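Local structure of Mypaa.01249.c (3RD5) at residues Glu109-Thr114 with Arg157-Trp162; Gln180-Ala185 with Ala276-Ser281; Thr235-Ser240 with Ser247-Arg252. The protein is of unknown function but belongs to the short-chain dehydrogenase/reductase family and probably acts as an oxidoreductase. One frame throughout, in Å; residues are numbered along the deposited sequence. Where two conformers were deposited one is given.

Contact 1: residues Glu109-Thr114 with Arg157-Trp162; sequences ESQIGT and RRYSPW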
# COMPACT_ATOMS: atom_id res chain seq x y z
N GLU A 109 4.14 16.29 -5.35
CA GLU A 109 4.83 15.55 -6.42
C GLU A 109 4.07 14.23 -6.59
O GLU A 109 3.63 13.61 -5.61
CB GLU A 109 6.31 15.37 -6.10
CG GLU A 109 7.12 14.61 -7.13
CD GLU A 109 7.01 13.08 -7.01
OE1 GLU A 109 7.00 12.59 -5.85
OE2 GLU A 109 6.92 12.38 -8.05
N SER A 110 3.88 13.79 -7.83
CA SER A 110 2.88 12.74 -8.05
C SER A 110 3.20 11.38 -7.42
O SER A 110 2.29 10.68 -6.99
CB SER A 110 2.49 12.60 -9.53
OG SER A 110 3.52 12.00 -10.30
N GLN A 111 4.47 11.01 -7.36
CA GLN A 111 4.82 9.70 -6.80
C GLN A 111 4.64 9.72 -5.28
O GLN A 111 4.00 8.83 -4.73
CB GLN A 111 6.20 9.23 -7.24
CG GLN A 111 6.31 9.12 -8.75
CD GLN A 111 7.57 8.44 -9.21
OE1 GLN A 111 7.75 7.22 -9.00
NE2 GLN A 111 8.45 9.20 -9.85
N ILE A 112 5.24 10.67 -4.58
CA ILE A 112 5.02 10.74 -3.13
C ILE A 112 3.54 10.97 -2.84
O ILE A 112 2.99 10.42 -1.87
CB ILE A 112 5.95 11.77 -2.44
CG1 ILE A 112 5.97 11.60 -0.94
CG2 ILE A 112 5.56 13.21 -2.78
CD1 ILE A 112 6.72 10.35 -0.44
N GLY A 113 2.88 11.77 -3.67
CA GLY A 113 1.47 12.10 -3.46
C GLY A 113 0.55 10.90 -3.60
O GLY A 113 -0.40 10.73 -2.81
N THR A 114 0.76 10.11 -4.62
CA THR A 114 -0.07 8.94 -4.90
C THR A 114 0.29 7.79 -3.96
O THR A 114 -0.56 7.20 -3.30
CB THR A 114 0.13 8.44 -6.35
OG1 THR A 114 -0.18 9.50 -7.27
CG2 THR A 114 -0.75 7.20 -6.66
N ARG A 157 14.57 21.27 -6.08
CA ARG A 157 15.67 20.37 -6.34
C ARG A 157 15.35 19.57 -7.62
O ARG A 157 14.22 19.16 -7.81
CB ARG A 157 15.91 19.40 -5.14
CG ARG A 157 14.75 18.50 -4.78
CD ARG A 157 14.91 17.93 -3.36
NE ARG A 157 13.79 17.11 -2.90
CZ ARG A 157 13.80 15.77 -2.82
NH1 ARG A 157 14.86 15.07 -3.19
NH2 ARG A 157 12.74 15.17 -2.32
N ARG A 158 16.33 19.39 -8.48
CA ARG A 158 16.17 18.69 -9.76
C ARG A 158 15.49 17.34 -9.53
O ARG A 158 15.89 16.55 -8.63
CB ARG A 158 17.52 18.48 -10.44
CG ARG A 158 17.47 17.56 -11.67
CD ARG A 158 18.92 17.29 -12.18
NE ARG A 158 19.46 18.46 -12.78
CZ ARG A 158 20.70 18.95 -12.63
NH1 ARG A 158 21.57 18.44 -11.75
NH2 ARG A 158 21.03 19.99 -13.32
N TYR A 159 14.50 17.04 -10.36
CA TYR A 159 13.77 15.79 -10.26
C TYR A 159 14.56 14.61 -10.81
O TYR A 159 15.26 14.71 -11.82
CB TYR A 159 12.49 15.93 -11.06
CG TYR A 159 11.48 14.79 -10.96
CD1 TYR A 159 10.73 14.59 -9.79
CD2 TYR A 159 11.22 13.98 -12.06
CE1 TYR A 159 9.74 13.60 -9.77
CE2 TYR A 159 10.25 13.02 -12.04
CZ TYR A 159 9.55 12.83 -10.90
OH TYR A 159 8.53 11.84 -10.97
N SER A 160 14.38 13.44 -10.18
CA SER A 160 14.82 12.14 -10.66
C SER A 160 13.60 11.22 -10.65
O SER A 160 13.08 10.92 -9.55
CB SER A 160 15.89 11.60 -9.73
OG SER A 160 16.07 10.18 -9.99
N PRO A 161 13.14 10.72 -11.81
CA PRO A 161 12.00 9.81 -11.80
C PRO A 161 12.20 8.61 -10.83
O PRO A 161 11.28 8.26 -10.09
CB PRO A 161 11.85 9.37 -13.25
CG PRO A 161 12.37 10.58 -14.01
CD PRO A 161 13.50 11.11 -13.21
N TRP A 162 13.36 7.98 -10.88
CA TRP A 162 13.60 6.80 -10.04
C TRP A 162 13.83 7.17 -8.60
O TRP A 162 13.31 6.46 -7.70
CB TRP A 162 14.73 5.90 -10.60
CG TRP A 162 14.25 5.06 -11.72
CD1 TRP A 162 14.46 5.27 -13.07
CD2 TRP A 162 13.37 3.95 -11.61
NE1 TRP A 162 13.79 4.31 -13.78
CE2 TRP A 162 13.13 3.48 -12.91
CE3 TRP A 162 12.81 3.27 -10.52
CZ2 TRP A 162 12.28 2.36 -13.14
CZ3 TRP A 162 11.98 2.16 -10.77
CH2 TRP A 162 11.75 1.73 -12.08
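This contact joins the starts of two helices of the short-chain dehydrogenase Rossmann fold: helix 110-126, with its N-cap Glu109 and, in the first turn, Gln111, meets Tyr159, just ahead of helix 161-185, and Pro161, the first residue of that helix. Tyr165, in its next turn, opens the Tyr-X-X-X-Lys sequence that marks the family, and it also packs against Gln111. The capping carboxylate of Glu109 takes Ile112 N on OE1 at 2.9 Å, in an almost straight bond (N-H...O 178°), while Gln111 N reaches OE2 from above the carboxylate plane. Held in this way, the carboxylate sits at the rim of the Tyr159 ring; Glu109 OE2 lies 3.5 Å from Tyr159 CE1, and the two planes are 44° apart. Tyr159 swings its ring toward helix 110-126 because CG is anti to the backbone N (chi1 -173°). Its hydroxyl accepts from Gln111 and is also hydrogen-bonded to Val99 O, so two bonds fix it. Gln111 leaves the helix with a chain extended beyond CG, and its OE1 accepts from Ala98 N, which settles which end of the amide is nitrogen. That nitrogen uses its two hydrogens on a side-chain hydroxyl and a backbone carbonyl. Gln111 NE2 gives to Tyr159 OH at 2.9 Å, close to the amide plane, and to Pro161 O at 3.0 Å, where it meets a lone pair in the carbonyl plane.

Contact 2: residues Gln180-Ala185 with Ala276-Ser281; sequences QRRLTA and ALWALS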
# COMPACT_ATOMS: atom_id res chain seq x y z
N GLN A 180 2.62 1.07 13.16
CA GLN A 180 2.62 0.01 14.14
C GLN A 180 2.97 0.53 15.53
O GLN A 180 2.35 0.12 16.52
CB GLN A 180 3.56 -1.13 13.73
CG GLN A 180 3.49 -2.30 14.72
CD GLN A 180 2.12 -2.92 14.76
OE1 GLN A 180 1.65 -3.44 13.77
NE2 GLN A 180 1.48 -2.90 15.93
N ARG A 181 3.95 1.43 15.61
CA ARG A 181 4.32 2.01 16.93
C ARG A 181 3.10 2.67 17.57
O ARG A 181 2.85 2.48 18.78
CB ARG A 181 5.45 3.00 16.80
CG ARG A 181 6.01 3.47 18.12
CD ARG A 181 7.00 4.59 17.94
NE ARG A 181 6.39 5.84 17.54
CZ ARG A 181 5.71 6.65 18.35
NH1 ARG A 181 5.55 6.34 19.66
NH2 ARG A 181 5.20 7.79 17.90
N ARG A 182 2.34 3.42 16.79
CA ARG A 182 1.15 4.10 17.29
C ARG A 182 0.03 3.15 17.67
O ARG A 182 -0.67 3.36 18.67
CB ARG A 182 0.71 5.15 16.29
CG ARG A 182 1.62 6.37 16.31
CD ARG A 182 1.27 7.31 15.18
NE ARG A 182 2.01 8.56 15.19
CZ ARG A 182 1.51 9.73 15.59
NH1 ARG A 182 0.29 9.84 16.01
NH2 ARG A 182 2.24 10.84 15.48
N LEU A 183 -0.15 2.09 16.89
CA LEU A 183 -1.18 1.09 17.18
C LEU A 183 -0.86 0.42 18.49
O LEU A 183 -1.74 0.25 19.35
CB LEU A 183 -1.29 0.07 16.03
CG LEU A 183 -1.88 0.58 14.72
CD1 LEU A 183 -1.71 -0.46 13.62
CD2 LEU A 183 -3.38 0.97 14.90
N THR A 184 0.39 0.01 18.68
CA THR A 184 0.81 -0.65 19.93
C THR A 184 0.62 0.29 21.11
O THR A 184 0.04 -0.13 22.14
CB THR A 184 2.25 -1.13 19.81
OG1 THR A 184 2.34 -2.14 18.78
CG2 THR A 184 2.76 -1.72 21.16
N ALA A 185 1.02 1.55 20.97
CA ALA A 185 0.84 2.51 22.06
C ALA A 185 -0.61 2.75 22.41
O ALA A 185 -0.91 3.02 23.60
CB ALA A 185 1.51 3.81 21.70
N ALA A 276 9.14 11.80 12.29
CA ALA A 276 9.15 13.12 11.67
C ALA A 276 8.34 13.13 10.37
O ALA A 276 7.56 14.05 10.12
CB ALA A 276 10.60 13.54 11.35
N LEU A 277 8.50 12.07 9.57
CA LEU A 277 7.73 11.94 8.33
C LEU A 277 6.23 11.88 8.63
O LEU A 277 5.42 12.43 7.89
CB LEU A 277 8.17 10.71 7.53
CG LEU A 277 7.30 10.41 6.29
CD1 LEU A 277 7.41 11.50 5.21
CD2 LEU A 277 7.73 9.05 5.74
N TRP A 278 5.85 11.19 9.71
CA TRP A 278 4.46 11.14 10.10
C TRP A 278 3.90 12.53 10.37
O TRP A 278 2.80 12.89 9.91
CB TRP A 278 4.29 10.23 11.33
CG TRP A 278 2.85 9.94 11.63
CD1 TRP A 278 1.95 10.77 12.23
CD2 TRP A 278 2.11 8.76 11.25
NE1 TRP A 278 0.70 10.20 12.22
CE2 TRP A 278 0.78 8.96 11.64
CE3 TRP A 278 2.46 7.55 10.63
CZ2 TRP A 278 -0.22 8.01 11.36
CZ3 TRP A 278 1.49 6.62 10.37
CH2 TRP A 278 0.16 6.85 10.76
N ALA A 279 4.66 13.35 11.10
CA ALA A 279 4.23 14.70 11.40
C ALA A 279 4.06 15.53 10.14
O ALA A 279 3.06 16.23 9.95
CB ALA A 279 5.25 15.40 12.36
N LEU A 280 5.05 15.48 9.25
CA LEU A 280 4.95 16.18 7.97
C LEU A 280 3.73 15.70 7.17
O LEU A 280 3.02 16.51 6.57
CB LEU A 280 6.23 15.98 7.18
CG LEU A 280 6.26 16.47 5.73
CD1 LEU A 280 5.89 17.92 5.57
CD2 LEU A 280 7.60 16.12 5.09
N SER A 281 3.48 14.39 7.20
CA SER A 281 2.37 13.81 6.44
C SER A 281 1.00 14.25 6.97
O SER A 281 0.04 14.49 6.20
CB SER A 281 2.48 12.28 6.41
OG SER A 281 3.70 11.90 5.75
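The two helical segments are not in backbone contact: their nearest CA atoms, of Arg182 and Trp278, are 10.6 Å apart, and these two side chains make the contact. In the conformer described, Arg182 leaves helix 161-185 with CG anti to the carbonyl carbon (chi1 -75°) and runs extended to NE, which lays its flat end on one face of the Trp278 indole. The planes are only 17° apart. Arg182 CZ stands 3.8 Å from the centroid of the five-membered ring of Trp278, a cation-pi stack, and the closest approach is Arg182 NH2 to Trp278 CD1 at 3.3 Å. Farther back along the chain, Arg182 CD makes a CH-pi contact with the same face. Both polar groups are anchored by neighbouring acids. Glu178 forms a salt bridge to Arg182 NE, which probably steadies the guanidinium, while Trp278 NE1 donates to Glu282 OE2. Phe120 of helix 110-126 meets the indole edge-to-face. The whole is an arginine-tryptophan cation-pi stack between helices, and it ties the C-terminal helix 271-285 to helix 161-185 on one flank of the short-chain dehydrogenase Rossmann fold.

Contact 3: residues Thr235-Ser240 with Ser247-Arg252; sequences TLYAAS and SFVGPR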
# COMPACT_ATOMS: atom_id res chain seq x y z
N THR A 235 2.03 -9.91 -1.37
CA THR A 235 0.95 -9.20 -0.69
C THR A 235 -0.04 -10.16 -0.02
O THR A 235 -0.47 -9.93 1.11
CB THR A 235 0.19 -8.31 -1.66
OG1 THR A 235 1.09 -7.42 -2.32
CG2 THR A 235 -0.89 -7.50 -0.96
N LEU A 236 -0.38 -11.23 -0.72
CA LEU A 236 -1.36 -12.20 -0.22
C LEU A 236 -0.88 -12.91 1.05
O LEU A 236 -1.65 -13.19 1.95
CB LEU A 236 -1.72 -13.19 -1.34
CG LEU A 236 -2.55 -12.61 -2.50
CD1 LEU A 236 -2.56 -13.56 -3.74
CD2 LEU A 236 -3.98 -12.28 -2.03
N TYR A 237 0.43 -13.17 1.12
CA TYR A 237 1.04 -13.72 2.33
C TYR A 237 0.93 -12.71 3.49
O TYR A 237 0.46 -13.03 4.58
CB TYR A 237 2.50 -14.08 2.04
CG TYR A 237 3.27 -14.76 3.15
CD1 TYR A 237 3.85 -14.02 4.15
CD2 TYR A 237 3.51 -16.11 3.12
CE1 TYR A 237 4.68 -14.61 5.11
CE2 TYR A 237 4.33 -16.70 4.08
CZ TYR A 237 4.90 -15.93 5.05
OH TYR A 237 5.72 -16.54 5.99
N ALA A 238 1.29 -11.45 3.24
CA ALA A 238 1.15 -10.41 4.27
C ALA A 238 -0.30 -10.19 4.72
O ALA A 238 -0.56 -9.94 5.89
CB ALA A 238 1.75 -9.08 3.77
N ALA A 239 -1.24 -10.36 3.80
CA ALA A 239 -2.67 -10.16 4.12
C ALA A 239 -3.29 -11.27 4.91
O ALA A 239 -4.34 -11.05 5.52
CB ALA A 239 -3.47 -9.96 2.84
N SER A 240 -2.66 -12.45 4.90
CA SER A 240 -3.29 -13.66 5.42
C SER A 240 -2.60 -14.35 6.60
O SER A 240 -3.26 -15.15 7.27
CB SER A 240 -3.50 -14.66 4.29
OG SER A 240 -2.29 -15.12 3.76
N SER A 247 6.12 -6.44 10.18
CA SER A 247 6.81 -7.38 9.31
C SER A 247 6.77 -6.87 7.89
O SER A 247 5.79 -6.24 7.49
CB SER A 247 6.13 -8.74 9.33
OG SER A 247 6.21 -9.38 10.58
N PHE A 248 7.81 -7.15 7.12
CA PHE A 248 7.92 -6.83 5.70
C PHE A 248 8.15 -8.16 4.96
O PHE A 248 9.10 -8.88 5.34
CB PHE A 248 9.15 -5.94 5.51
CG PHE A 248 9.38 -5.40 4.12
CD1 PHE A 248 8.36 -5.18 3.22
CD2 PHE A 248 10.67 -5.06 3.74
CE1 PHE A 248 8.59 -4.57 1.96
CE2 PHE A 248 10.91 -4.45 2.50
CZ PHE A 248 9.89 -4.22 1.61
N VAL A 249 7.27 -8.50 4.01
CA VAL A 249 7.23 -9.80 3.33
C VAL A 249 7.67 -9.60 1.88
O VAL A 249 7.25 -8.66 1.19
CB VAL A 249 5.74 -10.35 3.33
CG1 VAL A 249 5.58 -11.61 2.41
CG2 VAL A 249 5.36 -10.66 4.83
N GLY A 250 8.47 -10.53 1.36
CA GLY A 250 8.83 -10.52 -0.04
C GLY A 250 9.66 -11.73 -0.40
O GLY A 250 9.82 -12.64 0.38
N PRO A 251 10.21 -11.73 -1.63
CA PRO A 251 11.01 -12.88 -2.07
C PRO A 251 12.34 -12.91 -1.34
O PRO A 251 12.97 -11.88 -1.06
CB PRO A 251 11.20 -12.61 -3.56
CG PRO A 251 10.13 -11.63 -3.93
CD PRO A 251 9.99 -10.77 -2.72
N ARG A 252 12.79 -14.12 -1.01
CA ARG A 252 13.99 -14.32 -0.19
C ARG A 252 15.21 -13.56 -0.71
O ARG A 252 15.96 -12.99 0.09
CB ARG A 252 14.33 -15.81 -0.09
CG ARG A 252 15.63 -16.13 0.63
CD ARG A 252 15.80 -17.61 0.86
NE ARG A 252 17.09 -17.89 1.46
CZ ARG A 252 17.66 -19.10 1.44
NH1 ARG A 252 17.05 -20.12 0.85
NH2 ARG A 252 18.87 -19.27 1.97
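A small, buried, wholly apolar contact packs a helix on the strand that follows it: Val249 of strand 248-251 pushes against Tyr237 and Ala238 of helix 226-240. Strand 191-195, this helix and strand 248-251 make up a beta-alpha-beta crossover of the Rossmann fold, since the two strands are parallel neighbours in the sheet and the helix lies along the chain between them. The backbones come close here, with Ala238 CA and Val249 CA 6.2 Å apart, a spacing that the small alanine side chain suits.

Val249 does most of the touching: both methyls meet the tyrosine ring, and CG2 also reaches Ala238. CG1, anti to the backbone N (chi1 171°), presses on the ring, and Val249 CG1 to Tyr237 CD1 at 3.4 Å is a tight carbon-carbon approach. CG2 touches both helix residues, the two directions roughly at right angles. Val249 CG2 lies 3.7 Å from Tyr237 CD1, and Val249 CG2 is 4.1 Å from Ala238 CB. CG1 comes at the ring obliquely, and the side chains of Tyr237 and Val249 cross at about a right angle. No hydrogen bond spans the two segments.

Around the contact, the backbone of Val249 makes hydrogen bonds to Ala194 of strand 191-195 and to His196 just after it, while Ala238 also rests on Ala195. Tyr237 also touches Thr259 and Pro261 of the outermost strand 259-261 and meets Trp6 edge-to-face, and the preceding residue, Leu236, packs on helix 27-38.

Overall arrangement
Contacts 1 and 2 both hold helix 161-185, the first at its start against helix 110-126 and the second near its end against helix 271-285, with centres 23 Å apart. Both are partly buried and mainly polar or charged in character: contact 1 is built on amide and hydroxyl hydrogen bonds, contact 2 on a stacked cation. Contact 3 differs in being buried and apolar, as expected where a helix lies on the central sheet. It shares no helix with the others and sits on the opposite side of the chain's centre from contact 1. Along the chain it falls inside the loop that contact 2 closes.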